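Side-chain contacts in DNA fragmentation factor subunit beta (Mus musculus, PDB 1V0D), which cuts DNA as the caspase-activated nuclease of apoptosis, fragmenting the genome and inducing chromatin condensation: residues Y189-V192 and L193-C197; S130-I133 and T134-T137. One frame throughout, in Å; residues are numbered along the deposited sequence.

Contact 1 of 2, residues Y189-V192 and L193-C197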
ATOM      1  N   TYR A 189     -26.756 -19.268  10.143  1.00 70.79           N
ATOM      2  CA  TYR A 189     -25.622 -18.515   9.629  1.00 68.57           C
ATOM      3  C   TYR A 189     -24.382 -18.924  10.403  1.00 68.06           C
ATOM      4  O   TYR A 189     -23.351 -19.247   9.811  1.00 67.72           O
ATOM      5  CB  TYR A 189     -25.848 -17.015   9.800  1.00 67.02           C
ATOM      6  CG  TYR A 189     -24.854 -16.143   9.065  1.00 64.25           C
ATOM      7  CD1 TYR A 189     -25.075 -15.756   7.747  1.00 62.92           C
ATOM      8  CD2 TYR A 189     -23.722 -15.652   9.710  1.00 64.72           C
ATOM      9  CE1 TYR A 189     -24.202 -14.888   7.092  1.00 61.25           C
ATOM     10  CE2 TYR A 189     -22.837 -14.785   9.063  1.00 63.05           C
ATOM     11  CZ  TYR A 189     -23.088 -14.402   7.756  1.00 61.50           C
ATOM     12  OH  TYR A 189     -22.249 -13.501   7.142  1.00 59.19           O
ATOM     13  N   LEU A 190     -24.492 -18.916  11.730  1.00 67.41           N
ATOM     14  CA  LEU A 190     -23.371 -19.288  12.591  1.00 67.57           C
ATOM     15  C   LEU A 190     -22.996 -20.750  12.394  1.00 67.12           C
ATOM     16  O   LEU A 190     -21.822 -21.116  12.469  1.00 66.32           O
ATOM     17  CB  LEU A 190     -23.716 -19.016  14.056  1.00 67.29           C
ATOM     18  CG  LEU A 190     -24.012 -17.539  14.350  1.00 68.36           C
ATOM     19  CD1 LEU A 190     -24.508 -17.379  15.780  1.00 67.74           C
ATOM     20  CD2 LEU A 190     -22.766 -16.700  14.098  1.00 65.80           C
ATOM     21  N   ARG A 191     -23.996 -21.585  12.142  1.00 67.98           N
ATOM     22  CA  ARG A 191     -23.746 -22.998  11.901  1.00 70.10           C
ATOM     23  C   ARG A 191     -22.920 -23.129  10.618  1.00 70.25           C
ATOM     24  O   ARG A 191     -21.925 -23.860  10.584  1.00 71.02           O
ATOM     25  CB  ARG A 191     -25.067 -23.760  11.743  1.00 72.22           C
ATOM     26  CG  ARG A 191     -24.890 -25.183  11.223  1.00 75.89           C
ATOM     27  CD  ARG A 191     -25.918 -25.506  10.140  1.00 79.52           C
ATOM     28  NE  ARG A 191     -25.455 -26.525   9.194  1.00 81.93           N
ATOM     29  CZ  ARG A 191     -24.372 -26.407   8.425  1.00 83.48           C
ATOM     30  NH1 ARG A 191     -23.621 -25.310   8.481  1.00 84.06           N
ATOM     31  NH2 ARG A 191     -24.038 -27.384   7.589  1.00 83.17           N
ATOM     32  N   VAL A 192     -23.341 -22.417   9.570  1.00 69.03           N
ATOM     33  CA  VAL A 192     -22.658 -22.432   8.275  1.00 67.60           C
ATOM     34  C   VAL A 192     -21.272 -21.821   8.431  1.00 67.60           C
ATOM     35  O   VAL A 192     -20.272 -22.399   7.997  1.00 67.75           O
ATOM     36  CB  VAL A 192     -23.447 -21.619   7.199  1.00 67.30           C
ATOM     37  CG1 VAL A 192     -22.622 -21.464   5.933  1.00 66.19           C
ATOM     38  CG2 VAL A 192     -24.750 -22.323   6.863  1.00 66.62           C
ATOM     39  N   LEU A 193     -21.220 -20.655   9.060  1.00 67.02           N
ATOM     40  CA  LEU A 193     -19.960 -19.965   9.274  1.00 67.21           C
ATOM     41  C   LEU A 193     -18.995 -20.842  10.068  1.00 67.22           C
ATOM     42  O   LEU A 193     -17.778 -20.664  10.003  1.00 67.90           O
ATOM     43  CB  LEU A 193     -20.212 -18.646   9.999  1.00 67.80           C
ATOM     44  CG  LEU A 193     -19.035 -17.676  10.005  1.00 69.64           C
ATOM     45  CD1 LEU A 193     -19.547 -16.238  10.057  1.00 71.41           C
ATOM     46  CD2 LEU A 193     -18.123 -17.994  11.176  1.00 70.01           C
ATOM     47  N   GLY A 194     -19.541 -21.793  10.819  1.00 66.72           N
ATOM     48  CA  GLY A 194     -18.697 -22.690  11.587  1.00 65.32           C
ATOM     49  C   GLY A 194     -18.050 -23.698  10.658  1.00 64.28           C
ATOM     50  O   GLY A 194     -16.846 -23.934  10.732  1.00 64.67           O
ATOM     51  N   SER A 195     -18.856 -24.287   9.776  1.00 63.35           N
ATOM     52  CA  SER A 195     -18.385 -25.272   8.801  1.00 63.02           C
ATOM     53  C   SER A 195     -17.233 -24.715   7.968  1.00 63.51           C
ATOM     54  O   SER A 195     -16.204 -25.373   7.783  1.00 63.61           O
ATOM     55  CB  SER A 195     -19.516 -25.660   7.852  1.00 61.45           C
ATOM     56  OG  SER A 195     -20.702 -25.950   8.563  1.00 62.12           O
ATOM     57  N   MET A 196     -17.422 -23.506   7.452  1.00 62.82           N
ATOM     58  CA  MET A 196     -16.401 -22.875   6.639  1.00 62.02           C
ATOM     59  C   MET A 196     -15.112 -22.761   7.431  1.00 61.86           C
ATOM     60  O   MET A 196     -14.025 -22.931   6.887  1.00 61.92           O
ATOM     61  CB  MET A 196     -16.857 -21.488   6.178  1.00 61.46           C
ATOM     62  CG  MET A 196     -17.953 -21.503   5.110  1.00 62.47           C
ATOM     63  SD  MET A 196     -18.448 -19.828   4.591  1.00 60.64           S
ATOM     64  CE  MET A 196     -19.463 -19.360   5.965  1.00 62.31           C
ATOM     65  N   CYS A 197     -15.226 -22.488   8.723  1.00 62.20           N
ATOM     66  CA  CYS A 197     -14.036 -22.356   9.544  1.00 63.30           C
ATOM     67  C   CYS A 197     -13.292 -23.675   9.750  1.00 62.77           C
ATOM     68  O   CYS A 197     -12.056 -23.710   9.770  1.00 61.95           O
ATOM     69  CB  CYS A 197     -14.389 -21.781  10.895  1.00 65.42           C
ATOM     70  SG  CYS A 197     -13.018 -21.999  12.027  1.00 75.83           S
TER

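Contact 2 of 2, residues S130-I133 and T134-T137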
ATOM      1  N   SER A 130      20.702  -5.467  -4.786  1.00 70.81           N
ATOM      2  CA  SER A 130      20.886  -5.837  -3.378  1.00 69.92           C
ATOM      3  C   SER A 130      19.807  -6.834  -2.999  1.00 68.21           C
ATOM      4  O   SER A 130      18.949  -6.545  -2.168  1.00 69.03           O
ATOM      5  CB  SER A 130      20.752  -4.613  -2.462  1.00 72.44           C
ATOM      6  OG  SER A 130      21.833  -3.707  -2.609  1.00 76.89           O
ATOM      7  N   GLN A 131      19.853  -8.011  -3.604  1.00 66.19           N
ATOM      8  CA  GLN A 131      18.851  -9.028  -3.338  1.00 64.99           C
ATOM      9  C   GLN A 131      19.446 -10.400  -3.022  1.00 63.74           C
ATOM     10  O   GLN A 131      20.547 -10.729  -3.462  1.00 63.39           O
ATOM     11  CB  GLN A 131      17.907  -9.112  -4.548  1.00 65.53           C
ATOM     12  CG  GLN A 131      17.446 -10.512  -4.921  1.00 66.27           C
ATOM     13  CD  GLN A 131      18.530 -11.332  -5.605  1.00 65.32           C
ATOM     14  OE1 GLN A 131      19.085 -10.916  -6.625  1.00 64.59           O
ATOM     15  NE2 GLN A 131      18.831 -12.505  -5.046  1.00 63.16           N
ATOM     16  N   ASN A 132      18.713 -11.194  -2.251  1.00 62.40           N
ATOM     17  CA  ASN A 132      19.169 -12.532  -1.909  1.00 62.50           C
ATOM     18  C   ASN A 132      17.997 -13.515  -1.837  1.00 61.67           C
ATOM     19  O   ASN A 132      17.656 -14.049  -0.772  1.00 60.00           O
ATOM     20  CB  ASN A 132      19.928 -12.513  -0.590  1.00 64.78           C
ATOM     21  CG  ASN A 132      20.546 -13.854  -0.266  1.00 67.15           C
ATOM     22  OD1 ASN A 132      20.526 -14.778  -1.087  1.00 69.81           O
ATOM     23  ND2 ASN A 132      21.103 -13.972   0.932  1.00 67.41           N
ATOM     24  N   ILE A 133      17.393 -13.746  -3.000  1.00 60.33           N
ATOM     25  CA  ILE A 133      16.252 -14.641  -3.149  1.00 57.14           C
ATOM     26  C   ILE A 133      16.533 -16.063  -2.674  1.00 57.18           C
ATOM     27  O   ILE A 133      15.707 -16.683  -1.998  1.00 56.37           O
ATOM     28  CB  ILE A 133      15.826 -14.719  -4.614  1.00 53.59           C
ATOM     29  CG1 ILE A 133      15.453 -13.331  -5.115  1.00 52.17           C
ATOM     30  CG2 ILE A 133      14.667 -15.674  -4.766  1.00 53.40           C
ATOM     31  CD1 ILE A 133      15.163 -13.293  -6.599  1.00 52.11           C
ATOM     32  N   THR A 134      17.704 -16.571  -3.034  1.00 57.30           N
ATOM     33  CA  THR A 134      18.079 -17.925  -2.686  1.00 57.83           C
ATOM     34  C   THR A 134      18.079 -18.226  -1.198  1.00 59.29           C
ATOM     35  O   THR A 134      17.737 -19.336  -0.797  1.00 59.89           O
ATOM     36  CB  THR A 134      19.453 -18.276  -3.256  1.00 57.81           C
ATOM     37  OG1 THR A 134      19.487 -17.961  -4.654  1.00 56.86           O
ATOM     38  CG2 THR A 134      19.721 -19.761  -3.082  1.00 59.51           C
ATOM     39  N   ALA A 135      18.454 -17.253  -0.370  1.00 60.65           N
ATOM     40  CA  ALA A 135      18.483 -17.480   1.079  1.00 62.34           C
ATOM     41  C   ALA A 135      17.083 -17.763   1.629  1.00 62.97           C
ATOM     42  O   ALA A 135      16.107 -17.144   1.213  1.00 63.57           O
ATOM     43  CB  ALA A 135      19.090 -16.273   1.781  1.00 63.11           C
ATOM     44  N   GLU A 136      16.981 -18.684   2.577  1.00 63.77           N
ATOM     45  CA  GLU A 136      15.678 -19.026   3.131  1.00 66.13           C
ATOM     46  C   GLU A 136      15.549 -18.795   4.629  1.00 67.98           C
ATOM     47  O   GLU A 136      14.460 -18.490   5.131  1.00 68.13           O
ATOM     48  CB  GLU A 136      15.360 -20.492   2.833  1.00 66.60           C
ATOM     49  CG  GLU A 136      14.014 -20.955   3.361  1.00 67.61           C
ATOM     50  CD  GLU A 136      12.832 -20.397   2.565  1.00 69.97           C
ATOM     51  OE1 GLU A 136      11.691 -20.466   3.079  1.00 69.01           O
ATOM     52  OE2 GLU A 136      13.037 -19.908   1.425  1.00 69.91           O
ATOM     53  N   THR A 137      16.662 -18.944   5.341  1.00 69.97           N
ATOM     54  CA  THR A 137      16.666 -18.783   6.788  1.00 70.86           C
ATOM     55  C   THR A 137      17.129 -17.428   7.280  1.00 71.56           C
ATOM     56  O   THR A 137      17.886 -16.721   6.604  1.00 71.23           O
ATOM     57  CB  THR A 137      17.545 -19.830   7.441  1.00 70.92           C
ATOM     58  OG1 THR A 137      17.248 -21.103   6.865  1.00 71.83           O
ATOM     59  CG2 THR A 137      17.274 -19.886   8.944  1.00 72.62           C
TER
HETATM   60  O   HOH W   1      19.861 -15.011  -4.474  1.00 56.20           O

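Contact 1 of 2, residues Y189-V192 and L193-C197
The phenol ring of Y189 meets L193 through one ring carbon. Its CE2 lies 3.7 Å from CD1 of L193, and the methyl sits obliquely to the ring. Y189 OH is held by the backbone oxygen of V174. The other flat group is the guanidinium of R191. S195 OG stands obliquely to it, 3.0 Å from NH1. These are pairs one turn apart in helix 186-202, part of the nuclease region. The backbone repeats the spacing: L193 N donates to Y189 O at 2.7 Å, and M196 N to V192 O at 3.1 Å. S195 gives R191 O two hydrogen bonds, from N at 3.2 Å and from OG at 3.2 Å, on opposite faces of the carbonyl plane. OG turns back toward its own backbone N (chi1 -47°), which brings it within range of that oxygen. With an alanine here the hydroxyl is gone, and R191 O would probably be left with the S195 N-H as its main donor, and NH1 without its nearby oxygen. On the buried side, M196 bends at chi3 (-77°), and its CE reaches CG1 of V192 at 3.8 Å. W287 of helix 287-295 touches both residues.

Contact 2 of 2, residues S130-I133 and T134-T137
N132 reaches A135 with two oxygens. The backbone N of A135 lies 3.3 Å from N132 O and 3.3 Å from N132 OD1, and both hydrogen bonds are weak. The bond to OD1 is the straighter, with an N-H...O angle of 146°. One N-H is thus shared between a main-chain and a side-chain acceptor of the same residue. The backbone bond closes a beta turn over N132-A135, and I133 and T134 at its centre both have helical phi and psi. OD1 adds a second weak acceptor across this turn. A chi1 of -174° swings CG away from the N132 nitrogen and toward the carbonyl side, which brings OD1 to the same N-H that the backbone oxygen accepts.

A water joins the turn. It accepts from T134 N at 3.0 Å and donates weakly to N132 OD1.

Outside these bonds the contact is small. ND2 of N132 is the atom nearest the methyl of A135, 3.2 Å from its CB. The side chain of I133 rests on W226 and N245, while the buried A135 touches D141.

The segment is part of the loop between helix 116-129 and helix 155-175. R212 NH2 donates to I133 O and forms a salt bridge with OE2 of E136, while at the start of helix 155-175 K155 bonds A135 O and S156 bonds OE1 of E136. N132 is also backbone-bonded to G248, so the turn is joined both to the start of that helix and to the chain after strand 243-244.

Contact 2 comes first along the chain, in the loop after helix 116-129. Contact 1 follows on helix 186-202. Their centres are 40 Å apart, on opposite sides of the centre of the chain, and their nearest atoms are about 25 Å apart. They do not touch. Helix 155-175 runs between them: residues at its start bond the loop of contact 2, and L171 and V174 near its end meet the helix of contact 1. Contact 1 also faces helices 267-281 and 287-295. Both contacts belong to the nuclease family region, and helix 155-175 has residues in touch with each. A lead ion lies near L193 of contact 1.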